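Long-range contacts in aldo-keto Reductase, OXIDOREDUCTASE (Salmonella typhimurium, PDB 5T79), which probably works as an NADPH-dependent oxidoreductase of the aldo-keto reductase family, studied for the conversion of 3-hydroxybutanal to 1,3-butanediol: residues Ala98-Trp103 against His137-Pro142; Thr187-His192 against Lys214-Ile219; Gly111-Leu116 against Thr149-Asp154. All blocks are in the same frame, centred on the assembly; numbering follows the deposited sequence.

Interaction 1. Residues Ala98-Trp103 against His137-Pro142; sequences AGYTMW and HHRPDP. With NDP (NADPH dihydro-nicotinamide-adenine-dinucleotide phosphate), chain E.
Y100 and R139 meet where two loops leave the C-terminal ends of neighbouring parallel strands of the TIM barrel, the rim on which aldo-keto reductases hold their cofactor. The arginine lies across the tyrosine ring. R139 CG sits 3.8 Å from the centroid of the Y100 ring, over its middle, a CH-pi contact, and farther along the chain the guanidinium spreads over the same ring near CD1, the two planes 18° apart. A bend at chi2 (145°) lets the chain run over the ring in this way. It also brings NE to the carbonyl of G99: R139 NE donates to G99 O at 3.0 Å, with the acceptor in the guanidinium plane, while NH2 makes a salt bridge to D109. Thus the flat group is held by a bond at its edge and a ring on its face. H138 takes the other approach, offering its own face to the edge of Y100 in a T-shaped pair with planes at 89°. The backbone N of H138 bonds to A98 O, 2.8 Å away, continuing the pairing of the strands. This histidine belongs to the NADPH pocket: H138 NE2 lies 3.4 Å from the carboxamide oxygen O7N of the nicotinamide.

Interaction 2. Residues Thr187-His192 against Lys214-Ile219; sequences TPCLIH and KGVGSI
V216 lays a methyl against the backbone of I191 in a beta-alpha-beta unit of the TIM barrel, where strand 191-193, helix 207-214 and strand 217-220 follow one another and the two strands pair in parallel. The pairing shows how a tight core can give way within a few residues to a looser end, where a water and the partly exposed G215 replace direct contact. On the tight side three backbone bonds alternate between the strands: G217 N to L190 O, H192 N to G217 O, and I219 N to H192 O, at 3.1 Å. H192 O also receives a CA-H contact from S218, with CA 3.2 Å from the oxygen. Branched side chains fill in around the bonds. V216 CG1, anti to its own nitrogen (chi1 177°), is laid against the backbone of I191, 3.6 Å from I191 CA, and its CG2 faces C189 O. The thiol of C189 keeps a looser distance, with SG 4.1 Å from V216 CG1. The two segments diverge ahead of the strands, after helix 207-214 ends and G215, with positive phi, turns the chain; a water lies within hydrogen-bonding distance of both C189 O and G215 O, though it cannot donate to every acceptor around it. At the opposite end, against Y136 of strand 132-137, I191 and I219 meet by their methyl groups, I191 CD1 being 3.6 Å from I219 CG2.

Interaction 3. Residues Gly111-Leu116 against Thr149-Asp154; sequences GSRKYL and TMKALD
L116 points its CD2 methyl into a notch formed by three residues of helix 146-158, a small example of how a single branch can fit one helix against another. T149 CG2 is the nearest of the three, 3.7 Å from L116 CD2, and the two side chains cross at about a right angle. L153 CD2 follows at 3.9 Å from L116 CD2, and A152 CB at 4.1 Å. The threonine divides its branches between two tasks. With OG1 beside the backbone N (chi1 -52°) and CG2 anti to it, the methyl faces the leucine while the hydroxyl reaches the turn ahead of helix 113-127: T149 OG1 donates to G111 O at 2.8 Å, tilted 23° from the carbonyl plane. A152 is small enough for the first turn of the opposing helix to come close, its CB 3.9 Å from R113 CA. R113 runs extended past it, bringing NH1 alongside the backbone at A152 CA, 4.0 Å away, and its side chain also touches H155. That first turn begins at S112, an N-cap whose OG accepts from Y115 N at 3.0 Å. Backed by F135 and H137 of strand 132-137, the arrangement is the side-by-side packing of adjacent outer helices in a TIM barrel.

How the interactions relate
From the N terminus come 98-103, at the exit of strand 93-98, then 111-116 at the start of helix 113-127. Their partners, 137-142 and 149-154, follow in the same order, so interactions 1 and 3 cross; each closes a stretch of just over thirty residues holding most or all of helix 113-127 and strand 132-137, one joining rim loops, the other outer helices. They also touch, as D141 OD2 bonds to G111 N and H137 packs on T149. Interaction 2 opens after both have closed, across a shorter loop with helix 207-214, and pairs strands. T187 bonds to D154, tying it to interaction 3, while interaction 1 stays about 8 Å away at the nearest atoms.

Interaction 1. Residues Ala98-Trp103 against His137-Pro142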
loop_
_atom_site.group_PDB
_atom_site.type_symbol
_atom_site.label_atom_id
_atom_site.label_comp_id
_atom_site.label_asym_id
_atom_site.label_seq_id
_atom_site.Cartn_x
_atom_site.Cartn_y
_atom_site.Cartn_z
ATOM N N ALA A 98 -7.375 10.225 -3.197
ATOM C CA ALA A 98 -8.714 10.639 -3.662
ATOM C C ALA A 98 -8.883 10.080 -5.054
ATOM O O ALA A 98 -7.934 10.134 -5.836
ATOM C CB ALA A 98 -8.866 12.172 -3.661
ATOM N N GLY A 99 -10.052 9.525 -5.375
ATOM C CA GLY A 99 -10.264 8.977 -6.715
ATOM C C GLY A 99 -11.453 8.039 -6.810
ATOM O O GLY A 99 -12.041 7.915 -7.881
ATOM N N TYR A 100 -11.811 7.388 -5.683
ATOM C CA TYR A 100 -13.007 6.554 -5.547
ATOM C C TYR A 100 -14.092 7.403 -4.883
ATOM O O TYR A 100 -13.874 8.600 -4.680
ATOM C CB TYR A 100 -12.740 5.258 -4.753
ATOM C CG TYR A 100 -12.081 4.173 -5.575
ATOM C CD1 TYR A 100 -12.831 3.355 -6.417
ATOM C CD2 TYR A 100 -10.721 3.907 -5.448
ATOM C CE1 TYR A 100 -12.232 2.341 -7.165
ATOM C CE2 TYR A 100 -10.109 2.892 -6.187
ATOM C CZ TYR A 100 -10.866 2.120 -7.053
ATOM O OH TYR A 100 -10.270 1.115 -7.783
ATOM N N THR A 101 -15.266 6.815 -4.593
ATOM C CA THR A 101 -16.389 7.594 -4.050
ATOM C C THR A 101 -16.146 7.972 -2.600
ATOM O O THR A 101 -15.864 7.093 -1.789
ATOM C CB THR A 101 -17.706 6.807 -4.166
ATOM O OG1 THR A 101 -17.791 6.231 -5.460
ATOM C CG2 THR A 101 -18.922 7.690 -3.930
ATOM N N MET A 102 -16.277 9.276 -2.282
ATOM C CA MET A 102 -16.113 9.776 -0.919
ATOM C C MET A 102 -17.412 10.424 -0.440
ATOM O O MET A 102 -17.896 10.091 0.644
ATOM C CB MET A 102 -14.931 10.741 -0.801
ATOM C CG MET A 102 -14.691 11.239 0.656
ATOM S SD MET A 102 -14.322 9.877 1.802
ATOM C CE MET A 102 -14.455 10.715 3.384
ATOM N N TRP A 103 -17.935 11.406 -1.185
ATOM C CA TRP A 103 -19.193 12.040 -0.802
ATOM C C TRP A 103 -20.110 12.013 -2.012
ATOM O O TRP A 103 -19.658 11.678 -3.111
ATOM C CB TRP A 103 -18.988 13.441 -0.196
ATOM C CG TRP A 103 -18.377 14.473 -1.101
ATOM C CD1 TRP A 103 -19.052 15.306 -1.942
ATOM C CD2 TRP A 103 -17.015 14.936 -1.087
ATOM N NE1 TRP A 103 -18.178 16.166 -2.554
ATOM C CE2 TRP A 103 -16.931 16.007 -2.006
ATOM C CE3 TRP A 103 -15.845 14.515 -0.429
ATOM C CZ2 TRP A 103 -15.713 16.631 -2.324
ATOM C CZ3 TRP A 103 -14.647 15.159 -0.710
ATOM C CH2 TRP A 103 -14.587 16.208 -1.641
ATOM N N HIS A 137 -3.623 9.892 -6.725
ATOM C CA HIS A 137 -4.873 9.797 -7.480
ATOM C C HIS A 137 -5.198 8.307 -7.362
ATOM O O HIS A 137 -4.384 7.474 -7.784
ATOM C CB HIS A 137 -4.762 10.272 -8.934
ATOM C CG HIS A 137 -6.100 10.271 -9.616
ATOM N ND1 HIS A 137 -6.220 9.991 -10.967
ATOM C CD2 HIS A 137 -7.342 10.469 -9.098
ATOM C CE1 HIS A 137 -7.511 10.098 -11.246
ATOM N NE2 HIS A 137 -8.234 10.344 -10.144
ATOM N N HIS A 138 -6.325 7.959 -6.700
ATOM C CA HIS A 138 -6.664 6.587 -6.296
ATOM C C HIS A 138 -6.965 5.613 -7.458
ATOM O O HIS A 138 -6.767 4.395 -7.305
ATOM C CB HIS A 138 -7.858 6.634 -5.323
ATOM C CG HIS A 138 -7.945 5.519 -4.322
ATOM N ND1 HIS A 138 -8.695 5.661 -3.168
ATOM C CD2 HIS A 138 -7.406 4.277 -4.341
ATOM C CE1 HIS A 138 -8.625 4.489 -2.548
ATOM N NE2 HIS A 138 -7.832 3.637 -3.198
ATOM N N ARG A 139 -7.459 6.121 -8.596
ATOM C CA ARG A 139 -7.764 5.268 -9.756
ATOM C C ARG A 139 -7.947 6.154 -10.972
ATOM O O ARG A 139 -8.280 7.332 -10.795
ATOM C CB ARG A 139 -9.041 4.413 -9.529
ATOM C CG ARG A 139 -10.287 5.266 -9.215
ATOM C CD ARG A 139 -11.570 4.693 -9.793
ATOM N NE ARG A 139 -12.750 5.380 -9.254
ATOM C CZ ARG A 139 -14.000 4.940 -9.379
ATOM N NH1 ARG A 139 -14.253 3.816 -10.037
ATOM N NH2 ARG A 139 -15.008 5.632 -8.866
ATOM N N PRO A 140 -7.755 5.633 -12.201
ATOM C CA PRO A 140 -7.970 6.471 -13.391
ATOM C C PRO A 140 -9.366 7.071 -13.477
ATOM O O PRO A 140 -10.344 6.446 -13.034
ATOM C CB PRO A 140 -7.792 5.478 -14.549
ATOM C CG PRO A 140 -6.891 4.409 -13.998
ATOM C CD PRO A 140 -7.359 4.258 -12.579
ATOM N N ASP A 141 -9.454 8.264 -14.103
ATOM C CA ASP A 141 -10.717 8.926 -14.433
ATOM C C ASP A 141 -10.699 9.151 -15.956
ATOM O O ASP A 141 -10.187 10.175 -16.415
ATOM C CB ASP A 141 -10.910 10.229 -13.640
ATOM C CG ASP A 141 -12.187 10.994 -13.985
ATOM O OD1 ASP A 141 -13.052 10.436 -14.703
ATOM O OD2 ASP A 141 -12.370 12.085 -13.453
ATOM N N PRO A 142 -11.239 8.210 -16.757
ATOM C CA PRO A 142 -11.140 8.358 -18.225
ATOM C C PRO A 142 -11.861 9.563 -18.847
ATOM O O PRO A 142 -11.498 9.961 -19.953
ATOM C CB PRO A 142 -11.767 7.064 -18.769
ATOM C CG PRO A 142 -12.559 6.487 -17.637
ATOM C CD PRO A 142 -11.849 6.918 -16.379
HETATM P PA NDP E . -3.647 -8.289 2.439
HETATM O O1A NDP E . -2.284 -8.240 3.062
HETATM O O2A NDP E . -3.937 -8.789 1.096
HETATM O O5B NDP E . -4.693 -9.071 3.381
HETATM C C5B NDP E . -4.897 -8.466 4.673
HETATM C C4B NDP E . -5.892 -9.246 5.487
HETATM O O4B NDP E . -5.568 -10.653 5.426
HETATM C C3B NDP E . -5.901 -8.865 6.966
HETATM O O3B NDP E . -6.893 -7.872 7.218
HETATM C C2B NDP E . -6.177 -10.187 7.671
HETATM O O2B NDP E . -7.595 -10.438 7.778
HETATM C C1B NDP E . -5.556 -11.216 6.723
HETATM N N9A NDP E . -4.185 -11.595 7.047
HETATM C C8A NDP E . -3.046 -10.852 6.880
HETATM N N7A NDP E . -1.948 -11.464 7.256
HETATM C C5A NDP E . -2.398 -12.695 7.710
HETATM C C6A NDP E . -1.735 -13.789 8.304
HETATM N N6A NDP E . -0.406 -13.879 8.424
HETATM N N1A NDP E . -2.493 -14.827 8.724
HETATM C C2A NDP E . -3.814 -14.791 8.510
HETATM N N3A NDP E . -4.544 -13.828 7.940
HETATM C C4A NDP E . -3.774 -12.792 7.579
HETATM O O3 NDP E . -3.951 -6.732 2.472
HETATM P PN NDP E . -5.259 -6.013 1.898
HETATM O O1N NDP E . -6.013 -5.821 3.161
HETATM O O2N NDP E . -5.900 -6.758 0.736
HETATM O O5D NDP E . -4.861 -4.600 1.202
HETATM C C5D NDP E . -3.522 -4.103 1.472
HETATM C C4D NDP E . -3.523 -2.598 1.611
HETATM O O4D NDP E . -3.541 -2.009 0.297
HETATM C C3D NDP E . -4.702 -1.978 2.339
HETATM O O3D NDP E . -4.519 -2.051 3.744
HETATM C C2D NDP E . -4.758 -0.564 1.742
HETATM O O2D NDP E . -3.991 0.457 2.379
HETATM C C1D NDP E . -4.281 -0.805 0.307
HETATM N N1N NDP E . -5.383 -0.983 -0.660
HETATM C C2N NDP E . -5.431 -0.080 -1.721
HETATM C C3N NDP E . -6.377 -0.131 -2.675
HETATM C C7N NDP E . -6.197 0.684 -3.927
HETATM O O7N NDP E . -7.137 0.639 -4.735
HETATM N N7N NDP E . -5.117 1.441 -4.127
HETATM C C4N NDP E . -7.569 -1.034 -2.493
HETATM C C5N NDP E . -7.301 -2.117 -1.504
HETATM C C6N NDP E . -6.304 -2.069 -0.643
HETATM P P2B NDP E . -8.437 -10.961 9.065
HETATM O O1X NDP E . -9.463 -10.035 9.604
HETATM O O2X NDP E . -9.026 -12.251 8.511
HETATM O O3X NDP E . -7.371 -11.351 10.082
HETATM O O HOH W 1 -10.625 8.783 -10.233
HETATM O O HOH W 2 -10.656 7.782 -3.004
#

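Interaction 2. Residues Thr187-His192 against Lys214-Ile219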
loop_
_atom_site.group_PDB
_atom_site.type_symbol
_atom_site.label_atom_id
_atom_site.label_comp_id
_atom_site.label_asym_id
_atom_site.label_seq_id
_atom_site.Cartn_x
_atom_site.Cartn_y
_atom_site.Cartn_z
ATOM N N THR A 187 7.041 17.980 -11.033
ATOM C CA THR A 187 6.722 17.251 -9.805
ATOM C C THR A 187 6.748 15.776 -10.205
ATOM O O THR A 187 5.701 15.247 -10.567
ATOM C CB THR A 187 5.369 17.707 -9.218
ATOM O OG1 THR A 187 5.467 19.079 -8.881
ATOM C CG2 THR A 187 4.965 16.891 -7.984
ATOM N N PRO A 188 7.928 15.127 -10.264
ATOM C CA PRO A 188 7.965 13.735 -10.761
ATOM C C PRO A 188 7.172 12.759 -9.908
ATOM O O PRO A 188 7.179 12.854 -8.675
ATOM C CB PRO A 188 9.459 13.369 -10.762
ATOM C CG PRO A 188 10.133 14.400 -9.984
ATOM C CD PRO A 188 9.278 15.634 -9.946
ATOM N N CYS A 189 6.466 11.831 -10.575
ATOM C CA CYS A 189 5.686 10.805 -9.889
ATOM C C CYS A 189 6.604 9.977 -8.994
ATOM O O CYS A 189 7.559 9.403 -9.488
ATOM C CB CYS A 189 4.988 9.913 -10.909
ATOM S SG CYS A 189 3.857 8.725 -10.167
ATOM N N LEU A 190 6.320 9.905 -7.700
ATOM C CA LEU A 190 7.187 9.112 -6.818
ATOM C C LEU A 190 6.944 7.621 -6.963
ATOM O O LEU A 190 7.894 6.821 -6.929
ATOM C CB LEU A 190 6.961 9.509 -5.324
ATOM C CG LEU A 190 7.762 8.686 -4.280
ATOM C CD1 LEU A 190 9.243 9.012 -4.346
ATOM C CD2 LEU A 190 7.265 8.910 -2.834
ATOM N N ILE A 191 5.650 7.234 -7.053
ATOM C CA ILE A 191 5.261 5.848 -6.881
ATOM C C ILE A 191 3.956 5.492 -7.584
ATOM O O ILE A 191 3.098 6.341 -7.829
ATOM C CB ILE A 191 5.134 5.628 -5.315
ATOM C CG1 ILE A 191 5.029 4.115 -4.917
ATOM C CG2 ILE A 191 3.983 6.474 -4.666
ATOM C CD1 ILE A 191 5.331 3.863 -3.408
ATOM N N HIS A 192 3.808 4.192 -7.837
ATOM C CA HIS A 192 2.607 3.580 -8.371
ATOM C C HIS A 192 2.179 2.518 -7.390
ATOM O O HIS A 192 3.011 1.727 -6.937
ATOM C CB HIS A 192 2.884 2.962 -9.752
ATOM C CG HIS A 192 1.655 2.472 -10.471
ATOM N ND1 HIS A 192 0.805 1.529 -9.904
ATOM C CD2 HIS A 192 1.206 2.773 -11.708
ATOM C CE1 HIS A 192 -0.127 1.285 -10.817
ATOM N NE2 HIS A 192 0.067 2.015 -11.917
ATOM N N LYS A 214 11.241 4.433 -15.950
ATOM C CA LYS A 214 10.940 5.821 -15.594
ATOM C C LYS A 214 11.463 6.292 -14.232
ATOM O O LYS A 214 11.358 7.464 -13.896
ATOM C CB LYS A 214 9.435 6.075 -15.683
ATOM C CG LYS A 214 8.844 5.935 -17.070
ATOM C CD LYS A 214 9.297 7.044 -18.005
ATOM C CE LYS A 214 8.523 7.012 -19.313
ATOM N NZ LYS A 214 8.877 8.133 -20.222
ATOM N N GLY A 215 12.013 5.365 -13.464
ATOM C CA GLY A 215 12.522 5.645 -12.131
ATOM C C GLY A 215 11.427 5.897 -11.124
ATOM O O GLY A 215 11.593 6.719 -10.217
ATOM N N VAL A 216 10.301 5.170 -11.261
ATOM C CA VAL A 216 9.137 5.301 -10.371
ATOM C C VAL A 216 9.064 4.042 -9.493
ATOM O O VAL A 216 9.236 2.930 -9.989
ATOM C CB VAL A 216 7.823 5.556 -11.167
ATOM C CG1 VAL A 216 6.599 5.612 -10.240
ATOM C CG2 VAL A 216 7.920 6.861 -11.975
ATOM N N GLY A 217 8.805 4.236 -8.202
ATOM C CA GLY A 217 8.693 3.118 -7.273
ATOM C C GLY A 217 7.366 2.413 -7.401
ATOM O O GLY A 217 6.470 2.864 -8.137
ATOM N N SER A 218 7.195 1.353 -6.602
ATOM C CA SER A 218 5.957 0.591 -6.614
ATOM C C SER A 218 5.697 -0.043 -5.272
ATOM O O SER A 218 6.615 -0.548 -4.616
ATOM C CB SER A 218 5.991 -0.480 -7.713
ATOM O OG SER A 218 7.162 -1.269 -7.587
ATOM N N ILE A 219 4.415 -0.091 -4.890
ATOM C CA ILE A 219 4.005 -0.680 -3.622
ATOM C C ILE A 219 2.800 -1.602 -3.918
ATOM O O ILE A 219 1.747 -1.133 -4.352
ATOM C CB ILE A 219 3.741 0.404 -2.531
ATOM C CG1 ILE A 219 3.354 -0.242 -1.178
ATOM C CG2 ILE A 219 2.699 1.497 -2.973
ATOM C CD1 ILE A 219 3.454 0.685 0.011
HETATM O O HOH W 3 10.476 9.433 -9.461
#

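Interaction 3. Residues Gly111-Leu116 against Thr149-Asp154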
loop_
_atom_site.group_PDB
_atom_site.type_symbol
_atom_site.label_atom_id
_atom_site.label_comp_id
_atom_site.label_asym_id
_atom_site.label_seq_id
_atom_site.Cartn_x
_atom_site.Cartn_y
_atom_site.Cartn_z
ATOM N N GLY A 111 -11.694 12.222 -10.749
ATOM C CA GLY A 111 -10.484 13.006 -10.855
ATOM C C GLY A 111 -10.408 14.502 -11.042
ATOM O O GLY A 111 -9.377 14.981 -11.473
ATOM N N SER A 112 -11.467 15.241 -10.743
ATOM C CA SER A 112 -11.410 16.681 -10.957
ATOM C C SER A 112 -10.450 17.360 -9.976
ATOM O O SER A 112 -10.191 16.852 -8.879
ATOM C CB SER A 112 -12.788 17.322 -10.821
ATOM O OG SER A 112 -13.308 17.197 -9.497
ATOM N N ARG A 113 -9.971 18.544 -10.366
ATOM C CA ARG A 113 -9.150 19.396 -9.509
ATOM C C ARG A 113 -9.965 19.763 -8.262
ATOM O O ARG A 113 -9.444 19.724 -7.149
ATOM C CB ARG A 113 -8.741 20.644 -10.295
ATOM C CG ARG A 113 -8.039 21.725 -9.458
ATOM C CD ARG A 113 -7.902 22.998 -10.290
ATOM N NE ARG A 113 -7.098 24.034 -9.625
ATOM C CZ ARG A 113 -5.765 24.037 -9.572
ATOM N NH1 ARG A 113 -5.068 23.062 -10.141
ATOM N NH2 ARG A 113 -5.119 25.028 -8.964
ATOM N N LYS A 114 -11.268 20.026 -8.444
ATOM C CA LYS A 114 -12.189 20.349 -7.342
ATOM C C LYS A 114 -12.183 19.211 -6.315
ATOM O O LYS A 114 -11.991 19.455 -5.126
ATOM C CB LYS A 114 -13.613 20.599 -7.914
ATOM C CG LYS A 114 -14.802 20.318 -6.979
ATOM C CD LYS A 114 -15.027 21.430 -5.995
ATOM C CE LYS A 114 -16.426 21.427 -5.376
ATOM N NZ LYS A 114 -16.544 22.573 -4.429
ATOM N N TYR A 115 -12.382 17.966 -6.764
ATOM C CA TYR A 115 -12.434 16.851 -5.824
ATOM C C TYR A 115 -11.092 16.636 -5.129
ATOM O O TYR A 115 -11.088 16.496 -3.900
ATOM C CB TYR A 115 -12.916 15.566 -6.518
ATOM C CG TYR A 115 -12.821 14.284 -5.710
ATOM C CD1 TYR A 115 -13.318 14.213 -4.402
ATOM C CD2 TYR A 115 -12.354 13.116 -6.289
ATOM C CE1 TYR A 115 -13.239 13.020 -3.662
ATOM C CE2 TYR A 115 -12.329 11.914 -5.587
ATOM C CZ TYR A 115 -12.771 11.868 -4.275
ATOM O OH TYR A 115 -12.651 10.675 -3.608
ATOM N N LEU A 116 -9.977 16.587 -5.881
ATOM C CA LEU A 116 -8.654 16.320 -5.271
ATOM C C LEU A 116 -8.268 17.381 -4.223
ATOM O O LEU A 116 -7.821 17.017 -3.126
ATOM C CB LEU A 116 -7.559 16.203 -6.346
ATOM C CG LEU A 116 -7.262 14.757 -6.826
ATOM C CD1 LEU A 116 -8.498 14.070 -7.392
ATOM C CD2 LEU A 116 -6.155 14.739 -7.914
ATOM N N THR A 149 -6.019 16.475 -13.702
ATOM C CA THR A 149 -5.765 15.687 -12.493
ATOM C C THR A 149 -4.304 15.819 -12.054
ATOM O O THR A 149 -4.024 15.984 -10.869
ATOM C CB THR A 149 -6.111 14.205 -12.717
ATOM O OG1 THR A 149 -7.450 14.109 -13.235
ATOM C CG2 THR A 149 -6.036 13.417 -11.407
ATOM N N MET A 150 -3.382 15.741 -13.017
ATOM C CA MET A 150 -1.955 15.814 -12.725
ATOM C C MET A 150 -1.547 17.205 -12.275
ATOM O O MET A 150 -0.687 17.330 -11.385
ATOM C CB MET A 150 -1.123 15.363 -13.933
ATOM C CG MET A 150 -1.312 13.887 -14.287
ATOM S SD MET A 150 -0.920 12.639 -13.016
ATOM C CE MET A 150 -2.548 12.223 -12.457
ATOM N N LYS A 151 -2.145 18.245 -12.883
ATOM C CA LYS A 151 -1.902 19.631 -12.482
ATOM C C LYS A 151 -2.409 19.870 -11.022
ATOM O O LYS A 151 -1.785 20.655 -10.296
ATOM C CB LYS A 151 -2.571 20.600 -13.455
ATOM C CG LYS A 151 -2.156 22.053 -13.226
ATOM C CD LYS A 151 -2.365 22.907 -14.452
ATOM C CE LYS A 151 -1.242 22.805 -15.455
ATOM N NZ LYS A 151 -1.673 23.336 -16.772
ATOM N N ALA A 152 -3.523 19.199 -10.607
ATOM C CA ALA A 152 -4.023 19.288 -9.215
ATOM C C ALA A 152 -2.987 18.664 -8.258
ATOM O O ALA A 152 -2.709 19.243 -7.213
ATOM C CB ALA A 152 -5.372 18.599 -9.064
ATOM N N LEU A 153 -2.360 17.528 -8.649
ATOM C CA LEU A 153 -1.292 16.902 -7.841
ATOM C C LEU A 153 -0.078 17.842 -7.736
ATOM O O LEU A 153 0.433 18.064 -6.638
ATOM C CB LEU A 153 -0.862 15.540 -8.442
ATOM C CG LEU A 153 -1.945 14.433 -8.441
ATOM C CD1 LEU A 153 -1.375 13.151 -9.050
ATOM C CD2 LEU A 153 -2.457 14.132 -6.988
ATOM N N ASP A 154 0.392 18.372 -8.879
ATOM C CA ASP A 154 1.506 19.333 -8.944
ATOM C C ASP A 154 1.197 20.564 -8.046
ATOM O O ASP A 154 2.042 20.994 -7.266
ATOM C CB ASP A 154 1.697 19.779 -10.416
ATOM C CG ASP A 154 2.727 20.877 -10.587
ATOM O OD1 ASP A 154 3.922 20.603 -10.379
ATOM O OD2 ASP A 154 2.334 22.011 -10.947
#